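Local atomic coordinates of beta-lactamase (Sebaldella termitidis, PDB entry 6N1N), a protein that probably hydrolyses beta-lactam antibiotics to substituted beta-amino acids, as a serine enzyme of the class D family. Residues I207-V218 with L238-I249. Residues are numbered along the deposited sequence; the frame is centred on the assembly and turned at random.
Sequences IEAKENVYFFAV and LTMMAFRELGII
F243 sends its CZ edge onto one face of the F216 ring in a T-shaped (edge-to-face) pair, with centroids 5.4 Å apart and planes at 75°. The same F216 face takes T239 CG2 in a CH-pi contact, 4.2 Å from the ring centroid. One face of F243 lies under I207 CG2, 3.9 Å from F243 CZ, while the opposite face rests on the backbone O of T239. I248 sits over one face of the Y214 ring: its CG1 stands 3.7 Å from the ring centroid and only 11° off the normal. With CG1 anti to the carbonyl carbon (chi1 -71°) and CG2 anti to the backbone N, I248 spreads its branches across that face, I248 CD1 beside Y214 CD1 and I248 CG2 beside Y214 CD2. Beyond the rings, V218 CG2 lies 3.3 Å from T239 OG1, which is hydrogen-bonded to R235 O. At the hairpin turn, the bent K210 chain brings NZ 3.2 Å from G247 O, a weak hydrogen bond; a water takes a second, weak bond from K210 NZ and donates to L246 O. G247 takes positive phi in a Schellman motif ending helix 228-245, with backbone bonds I248 N to F243 O and G247 N to R244 O. The C-terminal helix packs on the central sheet of the transpeptidase-like fold, the axis of residues 238-245 passing 10.0 Å from that of strand 212-218. The chemistry implies cohesion mainly by apolar and CH-pi packing, the one direct hydrogen bond between the segments being weak and at the exposed hairpin end, away from the predicted nucleophile S51.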
loop_
_atom_site.group_PDB
_atom_site.type_symbol
_atom_site.label_atom_id
_atom_site.label_comp_id
_atom_site.label_asym_id
_atom_site.label_seq_id
_atom_site.Cartn_x
_atom_site.Cartn_y
_atom_site.Cartn_z
ATOM N N ILE A 207 3.806 -10.992 -1.278
ATOM C CA ILE A 207 5.090 -11.660 -1.359
ATOM C C ILE A 207 4.885 -12.980 -2.080
ATOM O O ILE A 207 3.986 -13.754 -1.732
ATOM C CB ILE A 207 5.725 -11.862 0.031
ATOM C CG1 ILE A 207 7.154 -12.410 -0.144
ATOM C CG2 ILE A 207 4.896 -12.770 0.966
ATOM C CD1 ILE A 207 7.986 -12.411 1.179
ATOM N N GLU A 208 5.716 -13.216 -3.093
ATOM C CA GLU A 208 5.764 -14.476 -3.837
ATOM C C GLU A 208 6.808 -15.365 -3.176
ATOM O O GLU A 208 7.998 -15.025 -3.147
ATOM C CB GLU A 208 6.118 -14.219 -5.305
ATOM C CG GLU A 208 5.048 -13.400 -6.034
ATOM C CD GLU A 208 5.380 -12.931 -7.446
ATOM O OE1 GLU A 208 6.551 -12.601 -7.724
ATOM O OE2 GLU A 208 4.437 -12.860 -8.292
ATOM N N ALA A 209 6.367 -16.517 -2.665
ATOM C CA ALA A 209 7.231 -17.407 -1.903
ATOM C C ALA A 209 6.568 -18.771 -1.838
ATOM O O ALA A 209 5.338 -18.867 -1.823
ATOM C CB ALA A 209 7.472 -16.885 -0.486
ATOM N N LYS A 210 7.390 -19.817 -1.770
ATOM C CA LYS A 210 6.912 -21.172 -1.459
ATOM C C LYS A 210 5.866 -21.655 -2.455
ATOM O O LYS A 210 4.853 -22.254 -2.069
ATOM C CB LYS A 210 6.349 -21.250 -0.034
ATOM C CG LYS A 210 7.371 -20.982 1.067
ATOM C CD LYS A 210 6.787 -21.306 2.432
ATOM C CE LYS A 210 6.791 -22.802 2.711
ATOM N NZ LYS A 210 5.986 -23.139 3.925
ATOM N N GLU A 211 6.103 -21.400 -3.744
ATOM C CA GLU A 211 5.144 -21.717 -4.802
ATOM C C GLU A 211 3.751 -21.240 -4.412
ATOM O O GLU A 211 2.761 -21.954 -4.539
ATOM C CB GLU A 211 5.159 -23.212 -5.129
ATOM C CG GLU A 211 6.416 -23.663 -5.867
ATOM C CD GLU A 211 6.389 -25.142 -6.259
ATOM O OE1 GLU A 211 6.381 -26.003 -5.349
ATOM O OE2 GLU A 211 6.364 -25.437 -7.477
ATOM N N ASN A 212 3.687 -19.994 -3.961
ATOM C CA ASN A 212 2.449 -19.425 -3.456
ATOM C C ASN A 212 2.572 -17.918 -3.530
ATOM O O ASN A 212 3.617 -17.371 -3.921
ATOM C CB ASN A 212 2.216 -19.889 -2.018
ATOM C CG ASN A 212 0.771 -19.837 -1.590
ATOM O OD1 ASN A 212 -0.075 -19.155 -2.179
ATOM N ND2 ASN A 212 0.493 -20.537 -0.513
ATOM N N VAL A 213 1.499 -17.244 -3.132
ATOM C CA VAL A 213 1.473 -15.794 -2.975
ATOM C C VAL A 213 0.772 -15.490 -1.657
ATOM O O VAL A 213 -0.308 -16.019 -1.384
ATOM C CB VAL A 213 0.730 -15.069 -4.111
ATOM C CG1 VAL A 213 0.965 -13.556 -4.032
ATOM C CG2 VAL A 213 1.165 -15.570 -5.434
ATOM N N TYR A 214 1.357 -14.598 -0.870
ATOM C CA TYR A 214 0.776 -14.153 0.393
ATOM C C TYR A 214 0.542 -12.647 0.304
ATOM O O TYR A 214 1.493 -11.857 0.264
ATOM C CB TYR A 214 1.672 -14.508 1.582
ATOM C CG TYR A 214 1.964 -15.987 1.658
ATOM C CD1 TYR A 214 1.158 -16.855 2.404
ATOM C CD2 TYR A 214 3.010 -16.548 0.925
ATOM C CE1 TYR A 214 1.399 -18.195 2.430
ATOM C CE2 TYR A 214 3.258 -17.901 0.952
ATOM C CZ TYR A 214 2.462 -18.719 1.699
ATOM O OH TYR A 214 2.750 -20.053 1.731
ATOM N N PHE A 215 -0.736 -12.261 0.282
ATOM C CA PHE A 215 -1.117 -10.854 0.330
ATOM C C PHE A 215 -1.148 -10.385 1.768
ATOM O O PHE A 215 -1.518 -11.142 2.664
ATOM C CB PHE A 215 -2.478 -10.680 -0.339
ATOM C CG PHE A 215 -2.465 -11.062 -1.793
ATOM C CD1 PHE A 215 -2.220 -10.110 -2.753
ATOM C CD2 PHE A 215 -2.596 -12.381 -2.192
ATOM C CE1 PHE A 215 -2.149 -10.459 -4.076
ATOM C CE2 PHE A 215 -2.528 -12.727 -3.512
ATOM C CZ PHE A 215 -2.314 -11.775 -4.468
ATOM N N PHE A 216 -0.731 -9.130 2.006
ATOM C CA PHE A 216 -0.639 -8.670 3.385
ATOM C C PHE A 216 -1.028 -7.210 3.539
ATOM O O PHE A 216 -0.866 -6.396 2.639
ATOM C CB PHE A 216 0.782 -8.879 3.969
ATOM C CG PHE A 216 1.861 -8.108 3.270
ATOM C CD1 PHE A 216 2.234 -6.844 3.684
ATOM C CD2 PHE A 216 2.508 -8.653 2.192
ATOM C CE1 PHE A 216 3.229 -6.139 3.022
ATOM C CE2 PHE A 216 3.502 -7.964 1.536
ATOM C CZ PHE A 216 3.852 -6.692 1.952
ATOM N N ALA A 217 -1.557 -6.895 4.707
ATOM C CA ALA A 217 -1.814 -5.513 5.076
ATOM C C ALA A 217 -1.522 -5.407 6.565
ATOM O O ALA A 217 -2.233 -5.976 7.387
ATOM C CB ALA A 217 -3.252 -5.085 4.759
ATOM N N VAL A 218 -0.423 -4.746 6.876
ATOM C CA VAL A 218 -0.023 -4.448 8.236
ATOM C C VAL A 218 -0.427 -3.010 8.500
ATOM O O VAL A 218 -0.193 -2.124 7.669
ATOM C CB VAL A 218 1.494 -4.638 8.412
ATOM C CG1 VAL A 218 1.970 -4.005 9.719
ATOM C CG2 VAL A 218 1.860 -6.082 8.360
ATOM N N LEU A 238 8.720 -5.808 11.106
ATOM C CA LEU A 238 7.587 -6.459 11.762
ATOM C C LEU A 238 6.867 -7.405 10.802
ATOM O O LEU A 238 6.492 -8.525 11.173
ATOM C CB LEU A 238 6.614 -5.388 12.274
ATOM C CG LEU A 238 5.382 -5.847 13.062
ATOM C CD1 LEU A 238 4.819 -4.669 13.866
ATOM C CD2 LEU A 238 4.265 -6.430 12.191
ATOM N N THR A 239 6.635 -6.945 9.573
ATOM C CA THR A 239 5.997 -7.778 8.561
ATOM C C THR A 239 6.822 -9.037 8.298
ATOM O O THR A 239 6.275 -10.151 8.217
ATOM C CB THR A 239 5.800 -6.936 7.295
ATOM O OG1 THR A 239 5.097 -5.728 7.641
ATOM C CG2 THR A 239 5.000 -7.667 6.253
HETATM N N MSE A 240 8.147 -8.890 8.185
HETATM C CA MSE A 240 9.008 -10.044 7.913
HETATM C C MSE A 240 8.992 -11.010 9.079
HETATM O O MSE A 240 9.037 -12.225 8.875
HETATM C CB MSE A 240 10.456 -9.620 7.629
HETATM C CG MSE A 240 10.598 -8.598 6.488
HETATM SE SE MSE A 240 9.849 -9.179 4.770
HETATM C CE MSE A 240 11.424 -10.133 4.105
HETATM N N MSE A 241 8.938 -10.475 10.300
HETATM C CA MSE A 241 8.812 -11.334 11.480
HETATM C C MSE A 241 7.521 -12.151 11.462
HETATM O O MSE A 241 7.540 -13.334 11.809
HETATM C CB MSE A 241 8.908 -10.500 12.769
HETATM C CG MSE A 241 10.306 -10.027 13.014
HETATM SE SE MSE A 241 10.330 -8.738 14.483
HETATM C CE MSE A 241 9.092 -9.648 15.600
ATOM N N ALA A 242 6.406 -11.520 11.083
ATOM C CA ALA A 242 5.157 -12.253 10.935
ATOM C C ALA A 242 5.296 -13.354 9.892
ATOM O O ALA A 242 4.844 -14.483 10.124
ATOM C CB ALA A 242 4.023 -11.303 10.564
ATOM N N PHE A 243 5.918 -13.053 8.744
ATOM C CA PHE A 243 6.121 -14.091 7.735
ATOM C C PHE A 243 6.945 -15.260 8.292
ATOM O O PHE A 243 6.612 -16.432 8.062
ATOM C CB PHE A 243 6.833 -13.538 6.487
ATOM C CG PHE A 243 6.060 -12.504 5.697
ATOM C CD1 PHE A 243 4.682 -12.411 5.730
ATOM C CD2 PHE A 243 6.760 -11.617 4.880
ATOM C CE1 PHE A 243 4.017 -11.436 4.971
ATOM C CE2 PHE A 243 6.077 -10.658 4.125
ATOM C CZ PHE A 243 4.708 -10.591 4.171
ATOM N N ARG A 244 8.031 -14.961 9.013
ATOM C CA ARG A 244 8.853 -16.029 9.574
ATOM C C ARG A 244 8.074 -16.826 10.606
ATOM O O ARG A 244 8.195 -18.048 10.670
ATOM C CB ARG A 244 10.141 -15.453 10.178
ATOM C CG ARG A 244 11.111 -14.983 9.079
ATOM C CD ARG A 244 12.508 -14.662 9.590
ATOM N NE ARG A 244 12.487 -13.494 10.458
ATOM C CZ ARG A 244 12.748 -12.242 10.068
ATOM N NH1 ARG A 244 13.081 -11.964 8.813
ATOM N NH2 ARG A 244 12.677 -11.266 10.953
ATOM N N GLU A 245 7.278 -16.149 11.434
ATOM C CA GLU A 245 6.461 -16.860 12.414
ATOM C C GLU A 245 5.527 -17.857 11.733
ATOM O O GLU A 245 5.324 -18.975 12.232
ATOM C CB GLU A 245 5.677 -15.848 13.253
ATOM C CG GLU A 245 4.649 -16.455 14.184
ATOM C CD GLU A 245 5.274 -17.266 15.289
ATOM O OE1 GLU A 245 6.284 -16.804 15.877
ATOM O OE2 GLU A 245 4.742 -18.365 15.561
ATOM N N LEU A 246 5.003 -17.500 10.572
ATOM C CA LEU A 246 4.061 -18.330 9.835
ATOM C C LEU A 246 4.731 -19.326 8.896
ATOM O O LEU A 246 4.019 -20.057 8.198
ATOM C CB LEU A 246 3.100 -17.444 9.021
ATOM C CG LEU A 246 2.195 -16.557 9.878
ATOM C CD1 LEU A 246 1.516 -15.476 9.062
ATOM C CD2 LEU A 246 1.142 -17.376 10.607
ATOM N N GLY A 247 6.065 -19.366 8.851
ATOM C CA GLY A 247 6.775 -20.246 7.941
ATOM C C GLY A 247 6.771 -19.821 6.495
ATOM O O GLY A 247 7.128 -20.624 5.633
ATOM N N ILE A 248 6.353 -18.588 6.198
ATOM C CA ILE A 248 6.294 -18.111 4.825
ATOM C C ILE A 248 7.698 -17.892 4.261
ATOM O O ILE A 248 7.965 -18.226 3.101
ATOM C CB ILE A 248 5.436 -16.836 4.743
ATOM C CG1 ILE A 248 3.956 -17.185 4.972
ATOM C CG2 ILE A 248 5.635 -16.155 3.393
ATOM C CD1 ILE A 248 3.070 -15.960 5.250
ATOM N N ILE A 249 8.610 -17.318 5.056
ATOM C CA ILE A 249 10.022 -17.248 4.706
ATOM C C ILE A 249 10.846 -17.752 5.886
ATOM O O ILE A 249 10.369 -17.857 7.019
ATOM C CB ILE A 249 10.480 -15.818 4.321
ATOM C CG1 ILE A 249 10.346 -14.870 5.511
ATOM C CG2 ILE A 249 9.668 -15.315 3.115
ATOM C CD1 ILE A 249 10.696 -13.422 5.193
HETATM O O HOH W 1 3.739 -21.937 5.788
#